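Local structure of ribulose-bisphosphate carboxylase (Alicyclobacillus acidocaldarius subsp. acidocaldarius, 4NAS) at residues T188-V193 with R229-L234; Y213-T218 with G237-N242. The protein belongs to the RuBisCO large-chain family, pairing an N-terminal domain with a TIM-barrel catalytic domain that binds a calcium ion. All coordinates share one frame; numbering follows the deposited sequence.

Interaction 1. Residues T188-V193 with R229-L234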
ATOM      1  N   THR B 188      -9.142  10.878  23.707  1.00 31.95           N
ATOM      2  CA  THR B 188      -8.769  11.362  22.394  1.00 35.42           C
ATOM      3  C   THR B 188      -7.271  11.639  22.336  1.00 35.45           C
ATOM      4  O   THR B 188      -6.647  11.919  23.361  1.00 37.46           O
ATOM      5  CB  THR B 188      -9.502  12.657  22.069  1.00 31.40           C
ATOM      6  OG1 THR B 188      -9.052  13.696  22.953  1.00 32.38           O
ATOM      7  CG2 THR B 188     -10.984  12.464  22.225  1.00 32.73           C
ATOM      8  N   PRO B 189      -6.685  11.542  21.138  1.00 30.93           N
ATOM      9  CA  PRO B 189      -5.270  11.876  20.970  1.00 27.35           C
ATOM     10  C   PRO B 189      -4.909  13.270  21.521  1.00 31.03           C
ATOM     11  O   PRO B 189      -3.843  13.440  22.131  1.00 27.08           O
ATOM     12  CB  PRO B 189      -5.088  11.793  19.452  1.00 28.68           C
ATOM     13  CG  PRO B 189      -5.980  10.626  19.086  1.00 22.48           C
ATOM     14  CD  PRO B 189      -7.227  10.838  19.956  1.00 25.31           C
ATOM     15  N   GLU B 190      -5.782  14.253  21.326  1.00 25.77           N
ATOM     16  CA  GLU B 190      -5.470  15.594  21.800  1.00 27.58           C
ATOM     17  C   GLU B 190      -5.478  15.651  23.333  1.00 38.11           C
ATOM     18  O   GLU B 190      -4.643  16.330  23.937  1.00 38.89           O
ATOM     19  CB  GLU B 190      -6.367  16.676  21.169  1.00 29.40           C
ATOM     20  CG  GLU B 190      -7.647  16.225  20.493  1.00 40.36           C
ATOM     21  CD  GLU B 190      -7.438  15.479  19.157  1.00 34.21           C
ATOM     22  OE1 GLU B 190      -6.928  16.053  18.166  1.00 39.05           O
ATOM     23  OE2 GLU B 190      -7.818  14.307  19.109  1.00 33.70           O
ATOM     24  N   ASP B 191      -6.397  14.916  23.958  1.00 36.09           N
ATOM     25  CA  ASP B 191      -6.453  14.864  25.421  1.00 39.87           C
ATOM     26  C   ASP B 191      -5.261  14.098  26.010  1.00 40.26           C
ATOM     27  O   ASP B 191      -4.787  14.413  27.111  1.00 37.32           O
ATOM     28  CB  ASP B 191      -7.768  14.248  25.907  1.00 45.35           C
ATOM     29  CG  ASP B 191      -8.949  15.207  25.784  1.00 49.98           C
ATOM     30  OD1 ASP B 191      -8.727  16.425  25.584  1.00 46.66           O
ATOM     31  OD2 ASP B 191     -10.102  14.736  25.899  1.00 54.47           O
ATOM     32  N   ARG B 192      -4.787  13.085  25.285  1.00 26.80           N
ATOM     33  CA  ARG B 192      -3.594  12.351  25.701  1.00 35.63           C
ATOM     34  C   ARG B 192      -2.354  13.222  25.645  1.00 26.32           C
ATOM     35  O   ARG B 192      -1.530  13.193  26.560  1.00 30.61           O
ATOM     36  CB  ARG B 192      -3.394  11.071  24.873  1.00 28.16           C
ATOM     37  CG  ARG B 192      -4.562  10.113  24.987  1.00 33.57           C
ATOM     38  CD  ARG B 192      -4.181   8.691  24.604  1.00 27.79           C
ATOM     39  NE  ARG B 192      -3.617   8.606  23.261  1.00 28.51           N
ATOM     40  CZ  ARG B 192      -4.330   8.428  22.150  1.00 29.13           C
ATOM     41  NH1 ARG B 192      -5.653   8.364  22.212  1.00 30.93           N
ATOM     42  NH2 ARG B 192      -3.713   8.329  20.976  1.00 28.28           N
ATOM     43  N   VAL B 193      -2.213  14.011  24.586  1.00 30.19           N
ATOM     44  CA  VAL B 193      -1.031  14.859  24.473  1.00 30.30           C
ATOM     45  C   VAL B 193      -1.003  15.853  25.645  1.00 33.40           C
ATOM     46  O   VAL B 193       0.015  15.989  26.327  1.00 32.80           O
ATOM     47  CB  VAL B 193      -0.962  15.602  23.116  1.00 36.56           C
ATOM     48  CG1 VAL B 193       0.141  16.655  23.135  1.00 28.54           C
ATOM     49  CG2 VAL B 193      -0.756  14.597  21.945  1.00 27.91           C
ATOM     50  N   ARG B 229      -1.149  19.056  12.834  1.00 28.73           N
ATOM     51  CA  ARG B 229      -0.791  20.417  13.221  1.00 35.22           C
ATOM     52  C   ARG B 229      -1.237  20.701  14.648  1.00 31.42           C
ATOM     53  O   ARG B 229      -0.504  21.325  15.422  1.00 31.34           O
ATOM     54  CB  ARG B 229      -1.449  21.444  12.295  1.00 30.64           C
ATOM     55  CG  ARG B 229      -0.970  21.452  10.855  1.00 41.38           C
ATOM     56  CD  ARG B 229      -1.613  22.632  10.125  1.00 54.72           C
ATOM     57  NE  ARG B 229      -1.406  22.613   8.680  1.00 56.94           N
ATOM     58  CZ  ARG B 229      -2.389  22.517   7.792  1.00 57.06           C
ATOM     59  NH1 ARG B 229      -2.116  22.512   6.490  1.00 51.40           N
ATOM     60  NH2 ARG B 229      -3.647  22.430   8.209  1.00 57.48           N
ATOM     61  N   ARG B 230      -2.452  20.268  14.987  1.00 32.12           N
ATOM     62  CA  ARG B 230      -2.991  20.515  16.319  1.00 34.94           C
ATOM     63  C   ARG B 230      -2.153  19.778  17.336  1.00 32.99           C
ATOM     64  O   ARG B 230      -1.820  20.337  18.384  1.00 27.93           O
ATOM     65  CB  ARG B 230      -4.447  20.065  16.435  1.00 38.90           C
ATOM     66  CG  ARG B 230      -5.438  20.855  15.599  1.00 49.43           C
ATOM     67  CD  ARG B 230      -6.865  20.566  16.043  1.00 58.33           C
ATOM     68  NE  ARG B 230      -7.142  19.130  16.141  1.00 61.64           N
ATOM     69  CZ  ARG B 230      -7.805  18.426  15.225  1.00 64.90           C
ATOM     70  NH1 ARG B 230      -8.012  17.123  15.406  1.00 65.75           N
ATOM     71  NH2 ARG B 230      -8.269  19.022  14.131  1.00 61.99           N
ATOM     72  N   LEU B 231      -1.805  18.528  17.012  1.00 28.58           N
ATOM     73  CA  LEU B 231      -1.083  17.668  17.941  1.00 31.59           C
ATOM     74  C   LEU B 231       0.294  18.231  18.232  1.00 23.23           C
ATOM     75  O   LEU B 231       0.767  18.172  19.368  1.00 25.46           O
ATOM     76  CB  LEU B 231      -1.000  16.206  17.431  1.00 24.59           C
ATOM     77  CG  LEU B 231      -2.343  15.473  17.346  1.00 23.85           C
ATOM     78  CD1 LEU B 231      -2.236  14.076  16.747  1.00 20.47           C
ATOM     79  CD2 LEU B 231      -3.021  15.410  18.716  1.00 22.76           C
ATOM     80  N   ALA B 232       0.923  18.802  17.211  1.00 25.35           N
ATOM     81  CA  ALA B 232       2.204  19.503  17.376  1.00 25.40           C
ATOM     82  C   ALA B 232       2.040  20.710  18.299  1.00 33.03           C
ATOM     83  O   ALA B 232       2.778  20.877  19.270  1.00 32.18           O
ATOM     84  CB  ALA B 232       2.733  19.957  16.023  1.00 25.06           C
ATOM     85  N   GLU B 233       1.063  21.547  17.974  1.00 34.21           N
ATOM     86  CA  GLU B 233       0.747  22.739  18.764  1.00 40.75           C
ATOM     87  C   GLU B 233       0.470  22.408  20.234  1.00 39.62           C
ATOM     88  O   GLU B 233       0.767  23.197  21.121  1.00 42.59           O
ATOM     89  CB  GLU B 233      -0.446  23.467  18.136  1.00 41.91           C
ATOM     90  CG  GLU B 233      -0.129  24.093  16.774  1.00 50.04           C
ATOM     91  CD  GLU B 233      -1.371  24.425  15.949  1.00 56.42           C
ATOM     92  OE1 GLU B 233      -1.218  24.960  14.829  1.00 57.19           O
ATOM     93  OE2 GLU B 233      -2.497  24.143  16.413  1.00 60.40           O
ATOM     94  N   LEU B 234      -0.082  21.223  20.481  1.00 38.89           N
ATOM     95  CA  LEU B 234      -0.414  20.787  21.837  1.00 34.08           C
ATOM     96  C   LEU B 234       0.777  20.206  22.583  1.00 33.87           C
ATOM     97  O   LEU B 234       0.685  19.907  23.780  1.00 35.56           O
ATOM     98  CB  LEU B 234      -1.558  19.769  21.802  1.00 34.50           C
ATOM     99  CG  LEU B 234      -2.950  20.397  21.755  1.00 36.08           C
ATOM    100  CD1 LEU B 234      -3.991  19.347  21.396  1.00 38.91           C
ATOM    101  CD2 LEU B 234      -3.268  21.069  23.089  1.00 33.66           C
TER
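E190 meets R230 by an unusual first torsion, chi1 17°, followed by a bend at chi2, which turns its carboxylate back toward the start of its own helix, where the R230 side chain reaches it. R230 comes with CG anti to the carbonyl carbon and a bend at chi3 that turns the guanidinium edge to the acid. The resulting salt bridge, NH1 of R230 to OE1 of E190, is 3.2 Å long and nearly straight. OE1 lies in the guanidinium plane, yet NH1 approaches from above the carboxylate plane, the two flat groups being turned 46° apart. The other oxygen, OE2, forms a salt bridge with R227, so two arginines hold the carboxylate.

Beside the salt bridge the packing is aliphatic. L234 lays CD1 against CB of E190 at 3.6 Å, and its own CB meets CG1 of V193 at 3.8 Å. L231 sends CD2 between the helices, 4.0 Å from CG2 of V193 and also against the backbone of P189 and E190.

The axes of 189-193 and 229-233 run nearly parallel, 15° apart and 9.8 Å at closest approach. Here helices 189-207 and 221-233 lie side by side on the barrel's outer layer, with P189, V193 and L231 all resting on V215 of strand 214-216.

Interaction 2. Residues Y213-T218 with G237-N242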
ATOM      1  N   TYR B 213       6.250  12.372  24.202  1.00 22.78           N
ATOM      2  CA  TYR B 213       5.190  11.441  23.837  1.00 26.14           C
ATOM      3  C   TYR B 213       5.014  11.375  22.313  1.00 22.33           C
ATOM      4  O   TYR B 213       4.842  12.392  21.668  1.00 23.21           O
ATOM      5  CB  TYR B 213       3.899  11.842  24.564  1.00 19.20           C
ATOM      6  CG  TYR B 213       2.639  11.061  24.208  1.00 21.12           C
ATOM      7  CD1 TYR B 213       2.663   9.692  23.973  1.00 20.79           C
ATOM      8  CD2 TYR B 213       1.415  11.708  24.151  1.00 23.92           C
ATOM      9  CE1 TYR B 213       1.507   9.003  23.650  1.00 19.29           C
ATOM     10  CE2 TYR B 213       0.270  11.041  23.844  1.00 28.35           C
ATOM     11  CZ  TYR B 213       0.310   9.686  23.589  1.00 25.27           C
ATOM     12  OH  TYR B 213      -0.875   9.046  23.292  1.00 26.46           O
ATOM     13  N   ALA B 214       5.093  10.161  21.760  1.00 22.63           N
ATOM     14  CA  ALA B 214       4.761   9.882  20.373  1.00 18.26           C
ATOM     15  C   ALA B 214       3.338   9.316  20.262  1.00 23.74           C
ATOM     16  O   ALA B 214       3.043   8.174  20.679  1.00 19.88           O
ATOM     17  CB  ALA B 214       5.751   8.913  19.772  1.00 19.26           C
ATOM     18  N   VAL B 215       2.469  10.125  19.690  1.00 21.58           N
ATOM     19  CA  VAL B 215       1.046   9.864  19.695  1.00 20.54           C
ATOM     20  C   VAL B 215       0.634   9.340  18.329  1.00 19.18           C
ATOM     21  O   VAL B 215       1.107   9.811  17.297  1.00 23.58           O
ATOM     22  CB  VAL B 215       0.261  11.152  20.086  1.00 26.07           C
ATOM     23  CG1 VAL B 215       0.595  12.319  19.148  1.00 18.38           C
ATOM     24  CG2 VAL B 215      -1.220  10.884  20.177  1.00 21.56           C
ATOM     25  N   ASN B 216      -0.199   8.315  18.326  1.00 20.57           N
ATOM     26  CA  ASN B 216      -0.678   7.745  17.077  1.00 21.90           C
ATOM     27  C   ASN B 216      -1.483   8.768  16.250  1.00 20.89           C
ATOM     28  O   ASN B 216      -2.458   9.332  16.745  1.00 22.27           O
ATOM     29  CB  ASN B 216      -1.502   6.490  17.384  1.00 18.21           C
ATOM     30  CG  ASN B 216      -1.502   5.482  16.230  1.00 28.57           C
ATOM     31  OD1 ASN B 216      -0.747   5.616  15.263  1.00 29.18           O
ATOM     32  ND2 ASN B 216      -2.356   4.466  16.335  1.00 28.09           N
ATOM     33  N   LEU B 217      -1.075   9.005  14.998  1.00 26.09           N
ATOM     34  CA  LEU B 217      -1.787   9.935  14.098  1.00 18.19           C
ATOM     35  C   LEU B 217      -2.862   9.183  13.343  1.00 20.96           C
ATOM     36  O   LEU B 217      -2.561   8.270  12.589  1.00 17.25           O
ATOM     37  CB  LEU B 217      -0.817  10.568  13.103  1.00 18.28           C
ATOM     38  CG  LEU B 217      -1.417  11.605  12.147  1.00 22.71           C
ATOM     39  CD1 LEU B 217      -2.155  12.743  12.883  1.00 21.41           C
ATOM     40  CD2 LEU B 217      -0.299  12.154  11.301  1.00 25.29           C
ATOM     41  N   THR B 218      -4.124   9.518  13.591  1.00 18.85           N
ATOM     42  CA  THR B 218      -5.219   8.680  13.119  1.00 26.31           C
ATOM     43  C   THR B 218      -6.420   9.494  12.656  1.00 30.58           C
ATOM     44  O   THR B 218      -6.510  10.697  12.920  1.00 26.30           O
ATOM     45  CB  THR B 218      -5.727   7.757  14.243  1.00 27.47           C
ATOM     46  OG1 THR B 218      -6.320   8.548  15.277  1.00 23.94           O
ATOM     47  CG2 THR B 218      -4.604   6.950  14.827  1.00 19.29           C
ATOM     48  N   GLY B 237       5.604  15.060  21.333  1.00 28.56           N
ATOM     49  CA  GLY B 237       7.019  14.911  21.024  1.00 31.68           C
ATOM     50  C   GLY B 237       7.259  14.382  19.607  1.00 26.38           C
ATOM     51  O   GLY B 237       8.226  14.741  18.943  1.00 23.46           O
ATOM     52  N   ALA B 238       6.377  13.502  19.151  1.00 25.69           N
ATOM     53  CA  ALA B 238       6.454  12.944  17.806  1.00 28.69           C
ATOM     54  C   ALA B 238       5.071  12.463  17.379  1.00 26.53           C
ATOM     55  O   ALA B 238       4.195  12.233  18.215  1.00 27.69           O
ATOM     56  CB  ALA B 238       7.470  11.794  17.740  1.00 29.87           C
ATOM     57  N   LEU B 239       4.878  12.336  16.077  1.00 22.95           N
ATOM     58  CA  LEU B 239       3.716  11.658  15.524  1.00 21.64           C
ATOM     59  C   LEU B 239       4.095  10.218  15.121  1.00 19.95           C
ATOM     60  O   LEU B 239       5.023  10.004  14.335  1.00 21.68           O
ATOM     61  CB  LEU B 239       3.188  12.418  14.304  1.00 29.95           C
ATOM     62  CG  LEU B 239       2.903  13.918  14.471  1.00 28.51           C
ATOM     63  CD1 LEU B 239       2.384  14.511  13.160  1.00 27.93           C
ATOM     64  CD2 LEU B 239       1.909  14.191  15.593  1.00 26.55           C
ATOM     65  N   LEU B 240       3.364   9.252  15.670  1.00 16.62           N
ATOM     66  CA  LEU B 240       3.456   7.848  15.278  1.00 16.56           C
ATOM     67  C   LEU B 240       2.597   7.664  14.024  1.00 19.98           C
ATOM     68  O   LEU B 240       1.395   7.934  14.038  1.00 22.54           O
ATOM     69  CB  LEU B 240       2.932   6.957  16.421  1.00 21.17           C
ATOM     70  CG  LEU B 240       2.886   5.451  16.145  1.00 24.39           C
ATOM     71  CD1 LEU B 240       4.269   4.976  15.699  1.00 21.67           C
ATOM     72  CD2 LEU B 240       2.380   4.633  17.361  1.00 15.53           C
ATOM     73  N   VAL B 241       3.214   7.263  12.918  1.00 20.42           N
ATOM     74  CA  VAL B 241       2.454   7.125  11.692  1.00 21.41           C
ATOM     75  C   VAL B 241       2.636   5.730  11.126  1.00 20.08           C
ATOM     76  O   VAL B 241       3.772   5.269  10.921  1.00 13.72           O
ATOM     77  CB  VAL B 241       2.868   8.185  10.630  1.00 19.72           C
ATOM     78  CG1 VAL B 241       1.995   8.071   9.385  1.00 22.08           C
ATOM     79  CG2 VAL B 241       2.741   9.585  11.190  1.00 16.13           C
ATOM     80  N   ASN B 242       1.511   5.056  10.909  1.00 16.74           N
ATOM     81  CA  ASN B 242       1.467   3.829  10.122  1.00 18.79           C
ATOM     82  C   ASN B 242       1.589   4.136   8.625  1.00 13.19           C
ATOM     83  O   ASN B 242       0.605   4.159   7.877  1.00 15.04           O
ATOM     84  CB  ASN B 242       0.185   3.081  10.407  1.00 18.64           C
ATOM     85  CG  ASN B 242       0.138   2.566  11.841  1.00 19.73           C
ATOM     86  OD1 ASN B 242       1.022   1.808  12.271  1.00 20.02           O
ATOM     87  ND2 ASN B 242      -0.867   3.001  12.592  1.00 17.36           N
TER
HETATM   88  O   HOH W   1      -0.823   5.927  12.621  1.00 20.48           O
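Y213 opens the pairing with its carbonyl oxygen, which accepts from two successive amides: N of G237 at 2.8 Å and N of A238 at 3.2 Å, both coming from the same face of the carbonyl plane. Its ring runs forward along the strand, CB of V215 lying over one face, toward the rim, while its hydroxyl bonds to D177. A214 follows in register with A238; their methyls meet CB to CB at 3.9 Å, and CA of A214 makes a CA-H...O contact with O of A238. The regular parallel ladder continues at V215, whose N bonds to O of A238 and whose O receives N of L240 at 2.8 Å. Its side chain turns to the other face, in line with L239. N216 returns to the side of A214. With CG anti to the backbone N (chi1 -153°), its amide slants across L240, bringing OD1 within 3.7 Å of CG of L240. The amide is held at both ends: ND2 donates to O of F181, and OD1 hydrogen-bonds at 2.7 Å to a water that accepts from N of N242 and also lies near O of L217. At L217 the last backbone bond, N to O of L240, is nearly straight (171°) and in the carbonyl plane. CD2 of L217 touches CG2 of V241 at 4.0 Å, the two side chains lying alongside and pointing the same way, and also meets CD1 of L239.

Strands 214-216 and 238-242 are the two ends of a beta-alpha-beta crossover of the TIM barrel. V215, L217 and L239 pack outward under helix 221-233, V215 also under helix 189-207, whereas A214 and L240 touch L265 of strand 264-267, the next strand of the sheet.

In the fold
Interactions 1 and 2 are two layers of the same sector of the TIM-barrel domain, their centres 10 Å apart. Their segments alternate along the chain: helix 189-207, strand 214-216, helix 221-233, strand 238-242. Interaction 1 therefore joins the helices leading into and out of strand 214-216, and interaction 2 joins that strand to the next. The layers meet directly: NE of R192 probably hydrogen-bonds OH of Y213 at 2.8 Å, and V193 packs on V215. Interaction 1 is the outer, partly buried layer; interaction 2 is buried, with the L240 side chain about 7 Å from a bound calcium ion.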